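Local coordinates for ferric iron-binding protein HitA (Pseudomonas aeruginosa PAO1, PDB 6IWF) that binds ferric iron and, as a solute-binding protein, probably hands it to a transporter for uptake, with a part in gallium internalization as well, at residues 20-25 with 245-250; 32-37 with 42-47; 57-60 with 64-67; 150-155 with 289-294. All blocks are in the same frame, centred on the assembly; numbering follows the deposited sequence.

Contact 1: residues 20-25 with 245-250; sequences AKAFQD and VAFMLS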
loop_
_atom_site.group_PDB
_atom_site.type_symbol
_atom_site.label_atom_id
_atom_site.label_comp_id
_atom_site.label_asym_id
_atom_site.label_seq_id
_atom_site.Cartn_x
_atom_site.Cartn_y
_atom_site.Cartn_z
ATOM N N ALA A 20 -5.131 -8.965 14.878
ATOM C CA ALA A 20 -4.568 -9.485 16.121
ATOM C C ALA A 20 -5.667 -10.013 17.029
ATOM O O ALA A 20 -5.503 -11.056 17.673
ATOM C CB ALA A 20 -3.758 -8.403 16.846
ATOM N N LYS A 21 -6.801 -9.312 17.077
ATOM C CA LYS A 21 -7.919 -9.759 17.902
ATOM C C LYS A 21 -8.490 -11.070 17.379
ATOM O O LYS A 21 -8.738 -12.004 18.152
ATOM C CB LYS A 21 -9.004 -8.681 17.944
ATOM C CG LYS A 21 -10.163 -8.990 18.904
ATOM C CD LYS A 21 -9.654 -9.515 20.246
ATOM C CE LYS A 21 -10.598 -9.154 21.392
ATOM N NZ LYS A 21 -10.478 -10.097 22.548
ATOM N N ALA A 22 -8.694 -11.162 16.062
ATOM C CA ALA A 22 -9.255 -12.378 15.482
ATOM C C ALA A 22 -8.360 -13.587 15.735
ATOM O O ALA A 22 -8.851 -14.667 16.081
ATOM C CB ALA A 22 -9.497 -12.191 13.982
ATOM N N PHE A 23 -7.042 -13.431 15.569
ATOM C CA PHE A 23 -6.130 -14.543 15.827
ATOM C C PHE A 23 -6.147 -14.939 17.300
ATOM O O PHE A 23 -6.149 -16.131 17.627
ATOM C CB PHE A 23 -4.708 -14.166 15.401
ATOM C CG PHE A 23 -3.723 -15.291 15.500
ATOM C CD1 PHE A 23 -3.705 -16.294 14.548
ATOM C CD2 PHE A 23 -2.793 -15.325 16.530
ATOM C CE1 PHE A 23 -2.795 -17.319 14.620
ATOM C CE2 PHE A 23 -1.871 -16.345 16.610
ATOM C CZ PHE A 23 -1.872 -17.344 15.660
ATOM N N GLN A 24 -6.147 -13.945 18.193
ATOM C CA GLN A 24 -6.112 -14.193 19.633
ATOM C C GLN A 24 -7.366 -14.922 20.102
ATOM O O GLN A 24 -7.293 -15.818 20.954
ATOM C CB GLN A 24 -5.945 -12.857 20.360
ATOM C CG GLN A 24 -5.945 -12.895 21.873
ATOM C CD GLN A 24 -5.511 -11.560 22.469
ATOM O OE1 GLN A 24 -4.372 -11.117 22.273
ATOM N NE2 GLN A 24 -6.426 -10.902 23.184
ATOM N N ASP A 25 -8.528 -14.555 19.551
ATOM C CA ASP A 25 -9.768 -15.241 19.904
ATOM C C ASP A 25 -9.787 -16.670 19.368
ATOM O O ASP A 25 -10.297 -17.582 20.031
ATOM C CB ASP A 25 -10.968 -14.452 19.376
ATOM C CG ASP A 25 -11.068 -13.064 19.985
ATOM O OD1 ASP A 25 -10.206 -12.705 20.819
ATOM O OD2 ASP A 25 -12.011 -12.324 19.628
ATOM N N VAL A 245 0.643 -15.796 10.056
ATOM C CA VAL A 245 0.621 -15.308 8.675
ATOM C C VAL A 245 -0.362 -16.124 7.845
ATOM O O VAL A 245 -1.114 -15.575 7.032
ATOM C CB VAL A 245 2.032 -15.311 8.056
ATOM C CG1 VAL A 245 1.948 -14.961 6.584
ATOM C CG2 VAL A 245 2.901 -14.283 8.756
ATOM N N ALA A 246 -0.418 -17.438 8.081
ATOM C CA ALA A 246 -1.420 -18.260 7.413
ATOM C C ALA A 246 -2.835 -17.794 7.751
ATOM O O ALA A 246 -3.714 -17.769 6.879
ATOM C CB ALA A 246 -1.217 -19.729 7.789
ATOM N N PHE A 247 -3.070 -17.401 9.003
ATOM C CA PHE A 247 -4.403 -16.956 9.390
ATOM C C PHE A 247 -4.758 -15.626 8.728
ATOM O O PHE A 247 -5.935 -15.370 8.443
ATOM C CB PHE A 247 -4.500 -16.873 10.916
ATOM C CG PHE A 247 -5.812 -16.367 11.415
ATOM C CD1 PHE A 247 -6.908 -17.212 11.494
ATOM C CD2 PHE A 247 -5.955 -15.046 11.805
ATOM C CE1 PHE A 247 -8.124 -16.742 11.945
ATOM C CE2 PHE A 247 -7.168 -14.572 12.263
ATOM C CZ PHE A 247 -8.255 -15.433 12.338
ATOM N N MET A 248 -3.760 -14.793 8.427
ATOM C CA MET A 248 -4.048 -13.544 7.730
ATOM C C MET A 248 -4.655 -13.796 6.360
ATOM O O MET A 248 -5.366 -12.933 5.835
ATOM C CB MET A 248 -2.771 -12.709 7.592
ATOM C CG MET A 248 -2.126 -12.355 8.919
ATOM S SD MET A 248 -0.630 -11.382 8.612
ATOM C CE MET A 248 -1.387 -9.798 8.221
ATOM N N LEU A 249 -4.368 -14.952 5.762
ATOM C CA LEU A 249 -4.857 -15.324 4.442
ATOM C C LEU A 249 -5.963 -16.371 4.509
ATOM O O LEU A 249 -6.372 -16.890 3.465
ATOM C CB LEU A 249 -3.714 -15.840 3.579
ATOM C CG LEU A 249 -2.830 -14.690 3.112
ATOM C CD1 LEU A 249 -1.464 -15.227 2.746
ATOM C CD2 LEU A 249 -3.487 -13.976 1.932
ATOM N N SER A 250 -6.432 -16.706 5.704
ATOM C CA SER A 250 -7.658 -17.488 5.803
ATOM C C SER A 250 -8.866 -16.624 5.442
ATOM O O SER A 250 -8.802 -15.392 5.429
ATOM C CB SER A 250 -7.828 -18.060 7.212
ATOM O OG SER A 250 -8.096 -17.042 8.161
#

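Contact 2: residues 32-37 with 42-47; sequences KIRKGG and ASQITE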
loop_
_atom_site.group_PDB
_atom_site.type_symbol
_atom_site.label_atom_id
_atom_site.label_comp_id
_atom_site.label_asym_id
_atom_site.label_seq_id
_atom_site.Cartn_x
_atom_site.Cartn_y
_atom_site.Cartn_z
ATOM N N LYS A 32 0.874 -9.047 20.855
ATOM C CA LYS A 32 1.298 -7.701 21.222
ATOM C C LYS A 32 1.681 -6.955 19.947
ATOM O O LYS A 32 2.301 -7.540 19.058
ATOM C CB LYS A 32 2.489 -7.780 22.179
ATOM C CG LYS A 32 3.019 -6.457 22.675
ATOM C CD LYS A 32 4.355 -6.655 23.389
ATOM C CE LYS A 32 4.792 -5.383 24.110
ATOM N NZ LYS A 32 4.525 -4.162 23.292
ATOM N N ILE A 33 1.303 -5.676 19.848
ATOM C CA ILE A 33 1.483 -4.908 18.610
ATOM C C ILE A 33 2.429 -3.739 18.852
ATOM O O ILE A 33 2.161 -2.872 19.695
ATOM C CB ILE A 33 0.154 -4.395 18.033
ATOM C CG1 ILE A 33 -0.795 -5.559 17.753
ATOM C CG2 ILE A 33 0.413 -3.580 16.742
ATOM C CD1 ILE A 33 -2.092 -5.138 17.101
ATOM N N ARG A 34 3.513 -3.700 18.079
ATOM C CA ARG A 34 4.411 -2.553 18.011
ATOM C C ARG A 34 4.038 -1.764 16.760
ATOM O O ARG A 34 4.222 -2.241 15.636
ATOM C CB ARG A 34 5.867 -3.011 17.980
ATOM C CG ARG A 34 6.873 -1.952 18.424
ATOM C CD ARG A 34 7.333 -1.103 17.259
ATOM N NE ARG A 34 8.543 -0.345 17.574
ATOM C CZ ARG A 34 8.538 0.890 18.069
ATOM N NH1 ARG A 34 9.685 1.510 18.328
ATOM N NH2 ARG A 34 7.386 1.504 18.309
ATOM N N LYS A 35 3.480 -0.572 16.952
ATOM C CA LYS A 35 3.008 0.237 15.842
ATOM C C LYS A 35 4.120 1.145 15.341
ATOM O O LYS A 35 4.855 1.739 16.135
ATOM C CB LYS A 35 1.802 1.075 16.271
ATOM C CG LYS A 35 1.200 1.871 15.145
ATOM C CD LYS A 35 0.443 0.977 14.168
ATOM C CE LYS A 35 0.000 1.757 12.946
ATOM N NZ LYS A 35 1.047 1.793 11.879
ATOM N N GLY A 36 4.250 1.240 14.023
ATOM C CA GLY A 36 5.238 2.134 13.445
ATOM C C GLY A 36 5.003 2.279 11.960
ATOM O O GLY A 36 4.105 1.659 11.384
ATOM N N GLY A 37 5.810 3.134 11.337
ATOM C CA GLY A 37 5.825 3.188 9.892
ATOM C C GLY A 37 6.647 2.046 9.318
ATOM O O GLY A 37 7.564 1.537 9.960
ATOM N N ALA A 42 11.134 -1.564 9.568
ATOM C CA ALA A 42 12.172 -2.338 8.890
ATOM C C ALA A 42 13.561 -1.930 9.378
ATOM O O ALA A 42 14.436 -2.784 9.570
ATOM C CB ALA A 42 12.048 -2.175 7.376
ATOM N N SER A 43 13.772 -0.630 9.615
ATOM C CA SER A 43 15.052 -0.187 10.163
ATOM C C SER A 43 15.253 -0.683 11.585
ATOM O O SER A 43 16.366 -1.061 11.959
ATOM C CB SER A 43 15.158 1.335 10.121
ATOM O OG SER A 43 15.211 1.771 8.778
ATOM N N GLN A 44 14.193 -0.690 12.394
ATOM C CA GLN A 44 14.311 -1.213 13.749
ATOM C C GLN A 44 14.694 -2.684 13.727
ATOM O O GLN A 44 15.592 -3.115 14.460
ATOM C CB GLN A 44 13.004 -1.014 14.507
ATOM C CG GLN A 44 13.076 -1.407 15.982
ATOM C CD GLN A 44 11.772 -1.144 16.715
ATOM O OE1 GLN A 44 10.931 -0.365 16.249
ATOM N NE2 GLN A 44 11.589 -1.796 17.864
ATOM N N ILE A 45 14.024 -3.475 12.879
ATOM C CA ILE A 45 14.364 -4.892 12.779
ATOM C C ILE A 45 15.808 -5.062 12.331
ATOM O O ILE A 45 16.537 -5.917 12.850
ATOM C CB ILE A 45 13.391 -5.616 11.831
ATOM C CG1 ILE A 45 12.013 -5.733 12.486
ATOM C CG2 ILE A 45 13.933 -6.998 11.467
ATOM C CD1 ILE A 45 10.888 -6.119 11.512
ATOM N N THR A 46 16.244 -4.249 11.368
ATOM C CA THR A 46 17.620 -4.334 10.891
ATOM C C THR A 46 18.611 -4.024 12.013
ATOM O O THR A 46 19.629 -4.711 12.155
ATOM C CB THR A 46 17.811 -3.397 9.701
ATOM O OG1 THR A 46 16.917 -3.774 8.643
ATOM C CG2 THR A 46 19.245 -3.460 9.181
ATOM N N GLU A 47 18.315 -3.017 12.845
ATOM C CA GLU A 47 19.228 -2.668 13.937
ATOM C C GLU A 47 19.128 -3.641 15.107
ATOM O O GLU A 47 20.149 -3.974 15.720
ATOM C CB GLU A 47 18.967 -1.242 14.431
ATOM C CG GLU A 47 18.802 -0.249 13.305
ATOM C CD GLU A 47 18.870 1.213 13.720
ATOM O OE1 GLU A 47 19.160 1.491 14.906
ATOM O OE2 GLU A 47 18.619 2.084 12.849
#

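Contact 3: residues 57-60 with 64-67; sequences LYTE and PLIR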
loop_
_atom_site.group_PDB
_atom_site.type_symbol
_atom_site.label_atom_id
_atom_site.label_comp_id
_atom_site.label_asym_id
_atom_site.label_seq_id
_atom_site.Cartn_x
_atom_site.Cartn_y
_atom_site.Cartn_z
ATOM N N LEU A 57 6.067 -9.337 10.743
ATOM C CA LEU A 57 6.044 -7.970 10.241
ATOM C C LEU A 57 4.911 -7.829 9.238
ATOM O O LEU A 57 4.750 -8.676 8.358
ATOM C CB LEU A 57 7.372 -7.605 9.586
ATOM C CG LEU A 57 7.437 -6.250 8.864
ATOM C CD1 LEU A 57 7.313 -5.085 9.827
ATOM C CD2 LEU A 57 8.723 -6.157 8.053
ATOM N N TYR A 58 4.139 -6.754 9.364
ATOM C CA TYR A 58 2.992 -6.487 8.502
ATOM C C TYR A 58 3.166 -5.074 7.978
ATOM O O TYR A 58 3.249 -4.137 8.778
ATOM C CB TYR A 58 1.699 -6.629 9.312
ATOM C CG TYR A 58 0.378 -6.515 8.575
ATOM C CD1 TYR A 58 0.282 -6.625 7.192
ATOM C CD2 TYR A 58 -0.789 -6.304 9.295
ATOM C CE1 TYR A 58 -0.969 -6.532 6.554
ATOM C CE2 TYR A 58 -2.017 -6.206 8.676
ATOM C CZ TYR A 58 -2.106 -6.316 7.322
ATOM O OH TYR A 58 -3.352 -6.217 6.748
ATOM N N THR A 59 3.295 -4.921 6.656
ATOM C CA THR A 59 3.589 -3.617 6.075
ATOM C C THR A 59 2.505 -3.176 5.098
ATOM O O THR A 59 1.835 -3.994 4.455
ATOM C CB THR A 59 4.937 -3.605 5.347
ATOM O OG1 THR A 59 4.920 -4.556 4.276
ATOM C CG2 THR A 59 6.082 -3.906 6.314
ATOM N N GLU A 60 2.372 -1.855 4.977
ATOM C CA GLU A 60 1.485 -1.255 3.987
ATOM C C GLU A 60 1.956 -1.521 2.563
ATOM O O GLU A 60 1.137 -1.653 1.647
ATOM C CB GLU A 60 1.403 0.251 4.224
ATOM C CG GLU A 60 0.080 0.743 4.729
ATOM C CD GLU A 60 -0.089 2.221 4.483
ATOM O OE1 GLU A 60 -1.052 2.590 3.784
ATOM O OE2 GLU A 60 0.754 3.001 4.974
ATOM N N PRO A 64 9.770 -2.438 1.837
ATOM C CA PRO A 64 10.459 -2.891 3.063
ATOM C C PRO A 64 10.612 -4.398 3.155
ATOM O O PRO A 64 11.596 -4.882 3.738
ATOM C CB PRO A 64 9.572 -2.355 4.200
ATOM C CG PRO A 64 8.757 -1.286 3.578
ATOM C CD PRO A 64 8.537 -1.698 2.169
ATOM N N LEU A 65 9.651 -5.163 2.630
ATOM C CA LEU A 65 9.767 -6.615 2.689
ATOM C C LEU A 65 10.830 -7.109 1.725
ATOM O O LEU A 65 11.591 -8.031 2.049
ATOM C CB LEU A 65 8.424 -7.278 2.376
ATOM C CG LEU A 65 7.268 -6.911 3.297
ATOM C CD1 LEU A 65 5.955 -7.476 2.733
ATOM C CD2 LEU A 65 7.536 -7.439 4.687
ATOM N N ILE A 66 10.891 -6.517 0.528
ATOM C CA ILE A 66 11.924 -6.893 -0.424
ATOM C C ILE A 66 13.291 -6.570 0.155
ATOM O O ILE A 66 14.234 -7.359 0.024
ATOM C CB ILE A 66 11.677 -6.202 -1.782
ATOM C CG1 ILE A 66 10.418 -6.794 -2.438
ATOM C CG2 ILE A 66 12.884 -6.366 -2.711
ATOM C CD1 ILE A 66 9.908 -6.002 -3.598
ATOM N N ARG A 67 13.394 -5.441 0.875
ATOM C CA ARG A 67 14.648 -5.063 1.534
ATOM C C ARG A 67 15.046 -6.094 2.584
ATOM O O ARG A 67 16.172 -6.608 2.570
ATOM C CB ARG A 67 14.513 -3.668 2.166
ATOM C CG ARG A 67 15.689 -3.228 3.069
ATOM C CD ARG A 67 15.302 -2.064 4.007
ATOM N NE ARG A 67 16.374 -1.735 4.947
ATOM C CZ ARG A 67 16.230 -0.959 6.019
ATOM N NH1 ARG A 67 15.055 -0.421 6.303
ATOM N NH2 ARG A 67 17.268 -0.719 6.813
#

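Contact 4: residues 150-155 with 289-294; sequences VIKLKG and PADLGE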
loop_
_atom_site.group_PDB
_atom_site.type_symbol
_atom_site.label_atom_id
_atom_site.label_comp_id
_atom_site.label_asym_id
_atom_site.label_seq_id
_atom_site.Cartn_x
_atom_site.Cartn_y
_atom_site.Cartn_z
ATOM N N VAL A 150 6.614 5.086 -12.619
ATOM C CA VAL A 150 6.851 5.976 -13.758
ATOM C C VAL A 150 8.247 5.734 -14.331
ATOM O O VAL A 150 8.431 5.688 -15.552
ATOM C CB VAL A 150 6.623 7.453 -13.368
ATOM C CG1 VAL A 150 6.977 8.391 -14.533
ATOM C CG2 VAL A 150 5.175 7.692 -12.949
ATOM N N ILE A 151 9.254 5.564 -13.466
ATOM C CA ILE A 151 10.602 5.272 -13.965
ATOM C C ILE A 151 10.598 3.998 -14.791
ATOM O O ILE A 151 11.186 3.938 -15.880
ATOM C CB ILE A 151 11.601 5.159 -12.802
ATOM C CG1 ILE A 151 11.783 6.516 -12.142
ATOM C CG2 ILE A 151 12.956 4.633 -13.321
ATOM C CD1 ILE A 151 12.574 6.453 -10.840
ATOM N N LYS A 152 9.917 2.965 -14.289
ATOM C CA LYS A 152 9.928 1.660 -14.942
ATOM C C LYS A 152 9.187 1.687 -16.277
ATOM O O LYS A 152 9.624 1.053 -17.251
ATOM C CB LYS A 152 9.319 0.628 -13.998
ATOM C CG LYS A 152 10.333 -0.247 -13.303
ATOM C CD LYS A 152 10.839 -1.306 -14.269
ATOM C CE LYS A 152 11.252 -2.564 -13.532
ATOM N NZ LYS A 152 11.313 -3.737 -14.444
ATOM N N LEU A 153 8.071 2.418 -16.343
ATOM C CA LEU A 153 7.233 2.432 -17.533
ATOM C C LEU A 153 7.675 3.455 -18.562
ATOM O O LEU A 153 7.538 3.207 -19.767
ATOM C CB LEU A 153 5.776 2.713 -17.146
ATOM C CG LEU A 153 5.168 1.640 -16.233
ATOM C CD1 LEU A 153 3.869 2.153 -15.613
ATOM C CD2 LEU A 153 4.941 0.320 -16.985
ATOM N N LYS A 154 8.207 4.597 -18.117
ATOM C CA LYS A 154 8.500 5.709 -19.002
ATOM C C LYS A 154 9.977 6.056 -19.076
ATOM O O LYS A 154 10.380 6.777 -20.002
ATOM C CB LYS A 154 7.703 6.951 -18.572
ATOM C CG LYS A 154 6.224 6.712 -18.459
ATOM C CD LYS A 154 5.611 6.454 -19.833
ATOM C CE LYS A 154 4.091 6.371 -19.740
ATOM N NZ LYS A 154 3.477 5.943 -21.044
ATOM N N GLY A 155 10.795 5.544 -18.171
ATOM C CA GLY A 155 12.217 5.804 -18.192
ATOM C C GLY A 155 12.602 6.937 -17.256
ATOM O O GLY A 155 11.781 7.762 -16.853
ATOM N N PRO A 289 5.201 -6.575 -7.601
ATOM C CA PRO A 289 6.075 -6.145 -6.500
ATOM C C PRO A 289 7.552 -6.270 -6.832
ATOM O O PRO A 289 8.343 -5.378 -6.504
ATOM C CB PRO A 289 5.660 -7.080 -5.359
ATOM C CG PRO A 289 4.213 -7.321 -5.608
ATOM C CD PRO A 289 4.072 -7.396 -7.117
ATOM N N ALA A 290 7.935 -7.350 -7.512
ATOM C CA ALA A 290 9.338 -7.548 -7.860
ATOM C C ALA A 290 9.816 -6.487 -8.844
ATOM O O ALA A 290 10.964 -6.037 -8.766
ATOM C CB ALA A 290 9.533 -8.954 -8.434
ATOM N N ASP A 291 8.954 -6.088 -9.780
ATOM C CA ASP A 291 9.316 -5.037 -10.728
ATOM C C ASP A 291 9.644 -3.733 -10.009
ATOM O O ASP A 291 10.589 -3.034 -10.386
ATOM C CB ASP A 291 8.185 -4.810 -11.734
ATOM C CG ASP A 291 7.999 -5.973 -12.688
ATOM O OD1 ASP A 291 9.007 -6.621 -13.054
ATOM O OD2 ASP A 291 6.841 -6.244 -13.076
ATOM N N LEU A 292 8.864 -3.378 -8.979
ATOM C CA LEU A 292 9.117 -2.138 -8.247
ATOM C C LEU A 292 10.286 -2.267 -7.274
ATOM O O LEU A 292 10.980 -1.276 -7.004
ATOM C CB LEU A 292 7.859 -1.712 -7.488
ATOM C CG LEU A 292 6.556 -1.637 -8.295
ATOM C CD1 LEU A 292 5.338 -1.482 -7.374
ATOM C CD2 LEU A 292 6.630 -0.478 -9.261
ATOM N N GLY A 293 10.504 -3.463 -6.728
ATOM C CA GLY A 293 11.655 -3.688 -5.869
ATOM C C GLY A 293 11.641 -2.805 -4.640
ATOM O O GLY A 293 10.588 -2.522 -4.052
ATOM N N GLU A 294 12.834 -2.354 -4.233
ATOM C CA GLU A 294 12.953 -1.455 -3.092
ATOM C C GLU A 294 12.692 -0.004 -3.472
ATOM O O GLU A 294 12.743 0.871 -2.597
ATOM C CB GLU A 294 14.347 -1.596 -2.451
ATOM C CG GLU A 294 14.558 -2.977 -1.805
ATOM C CD GLU A 294 15.983 -3.219 -1.317
ATOM O OE1 GLU A 294 16.573 -4.269 -1.678
ATOM O OE2 GLU A 294 16.502 -2.368 -0.565
#

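Contact 1: residues 20-25 with 245-250
F247, near the end of helix 238-248, pushes its ring against helix 13-27, where F23 and A22 receive it. The two phenylalanines form an offset edge-to-face pair: the edge of F23 is turned toward the face of F247, with the ring planes at 61° and the centroids 5.7 Å apart. CD1 of F23 does most of the touching, lying 3.8 Å from F247 CD2 and equally near CB and CG of that residue. With its CG anti to the backbone N (chi1 178°), the F247 ring reaches out from its own helix as far as the backbone of the other, and F247 CE2 comes within 3.5 Å of F23 N. A22 meets the same ring at its rim, near the ring plane, its CB 3.7 Å from F247 CE2. Outside the pair, F23 also makes an edge-to-face contact with F244, one turn earlier on helix 238-248, while I19 touches F247. The carbonyl O of F247 accepts from both N and OG of S250, the N-cap residue of the next helix, whose OG also bonds to G253 N. The two segments are therefore joined chiefly by ring and methyl contacts, an apolar and largely dispersive interface without a charge pair or polar bond between them.

Contact 2: residues 32-37 with 42-47
R34 and Q44 bridge strand 30-35 and helix 38-48, the strand-turn-helix unit that follows the first beta-alpha step of this periplasmic-binding-protein fold. The strand pairs in parallel with strand 4-9, and the helix that leaves it carries Q44 back to face the arginine. The R34 side chain starts toward the helix at CB, and its CG is anti to the backbone N. A bend at chi2 then swings the chain over, and R34 CD already lies 3.8 Å from Q44 OE1. The main bond comes next, where R34 NE donates to Q44 OE1; it is short at 2.7 Å, but its N-H to acceptor angle of 133° is well off straight. At CZ the group forks. R34 NH1 gives Q44 OE1 a second, weak bond of 3.1 Å. The other branch, NH2, turns back to its own strand for a weak bond to K35 O. Along the way the arginine also packs on Y8, Q40 and L41. Q44 approaches from the opposite direction on an extended chain, and the amide plane stands 80° from that of the guanidinium. Its other end is held by E48, whose OE2 accepts from Q44 NE2; the amide's orientation is thus fixed at both atoms, oxygen to the arginine and nitrogen to the glutamate. NE reaches OE1 in the carbonyl plane, on a lone pair, although that oxygen lies 27° out of the guanidinium plane.

Contact 3: residues 57-60 with 64-67
Strand 56-59 and helix 63-70 are joined by a short connection that begins with E60, which binds ferric iron in this protein, although no iron is bound in this chain. L57, T59, P64 and L65 pack the helix against the strand that precedes it. L65 is the central side chain. Its CB leaves the helix obliquely, yet the branched end comes nearer the strand and slots between the two residues that face it. CD2 of L65 meets CD2 of L57 at 3.8 Å, the two leucines crossing at a slant. CD1 and CG of L65 lie against the hydroxyl of T59, with CD1 3.5 Å from T59 OG1, as the two side chains slide past each other in opposite directions. The hydroxyl sits between the backbone N and the carbonyl carbon (chi1 61°), and its polar need is met just beyond the strand by a hydrogen bond between OG1 and E61 O. P64 completes the patch more loosely, with its CB 4.4 Å from T59 CG2. On the other side of the chain, the CB of E60 points away from the helix, and its OE1 is hydrogen-bonded to Y196 OH, another residue seen to bind ferric iron in this protein. The result is a largely buried apolar contact, mainly dispersive, in which the one hydroxyl is satisfied by the carbonyl of E61.

Contact 4: residues 150-155 with 289-294
K152 lies against the backbone carbonyl of D291 and reaches toward its carboxylate, and these two residues carry the contact between helix 141-154 and the short helix 289-292. Their side chains cross at about a right angle. The closest approach is made by a methylene: CE of K152 is 3.2 Å from D291 O, and CG passes the same carbonyl oxygen at 4.0 Å. The ammonium group goes on toward the carboxylate, but NZ stops 3.9 Å from D291 OD1, a long, and so probably weak, salt bridge. A bend at chi2 (-77°) turns the lysine chain so that CE comes against the carbonyl oxygen and NZ points on toward OD1. Around the pair, L153 packs on P285 and L287, and I151 touches E297 and L301 of helix 296-305. G293, the first residue after the helix that bears D291, has positive phi. At the protein surface and away from the iron ligands, the carboxylate is also held by its own chain: T288, just ahead of helix 289-292, gives its backbone N-H to OD2 of D291, the third helical residue, as in one half of a capping box, while the lysine faces the other oxygen.

From the N terminus, helix 13-27 opens the loop that contact 1 closes some 220 residues later, at the end of helix 238-248. Contacts 2 and 3 nest inside it in series, each closing a short strand-to-helix loop whose strand belongs to the same sheet; they meet where A42 packs on P64 and R67. I33 of contact 2 touches A20 of contact 1, and Y58 of contact 3 touches M248. Contact 4 opens within the contact 1 loop but closes beyond it, so those two cross, about 32 Å apart between centres. I66 and R67 join contact 3 to 289-294, bringing the C-terminal segment against helix 63-70.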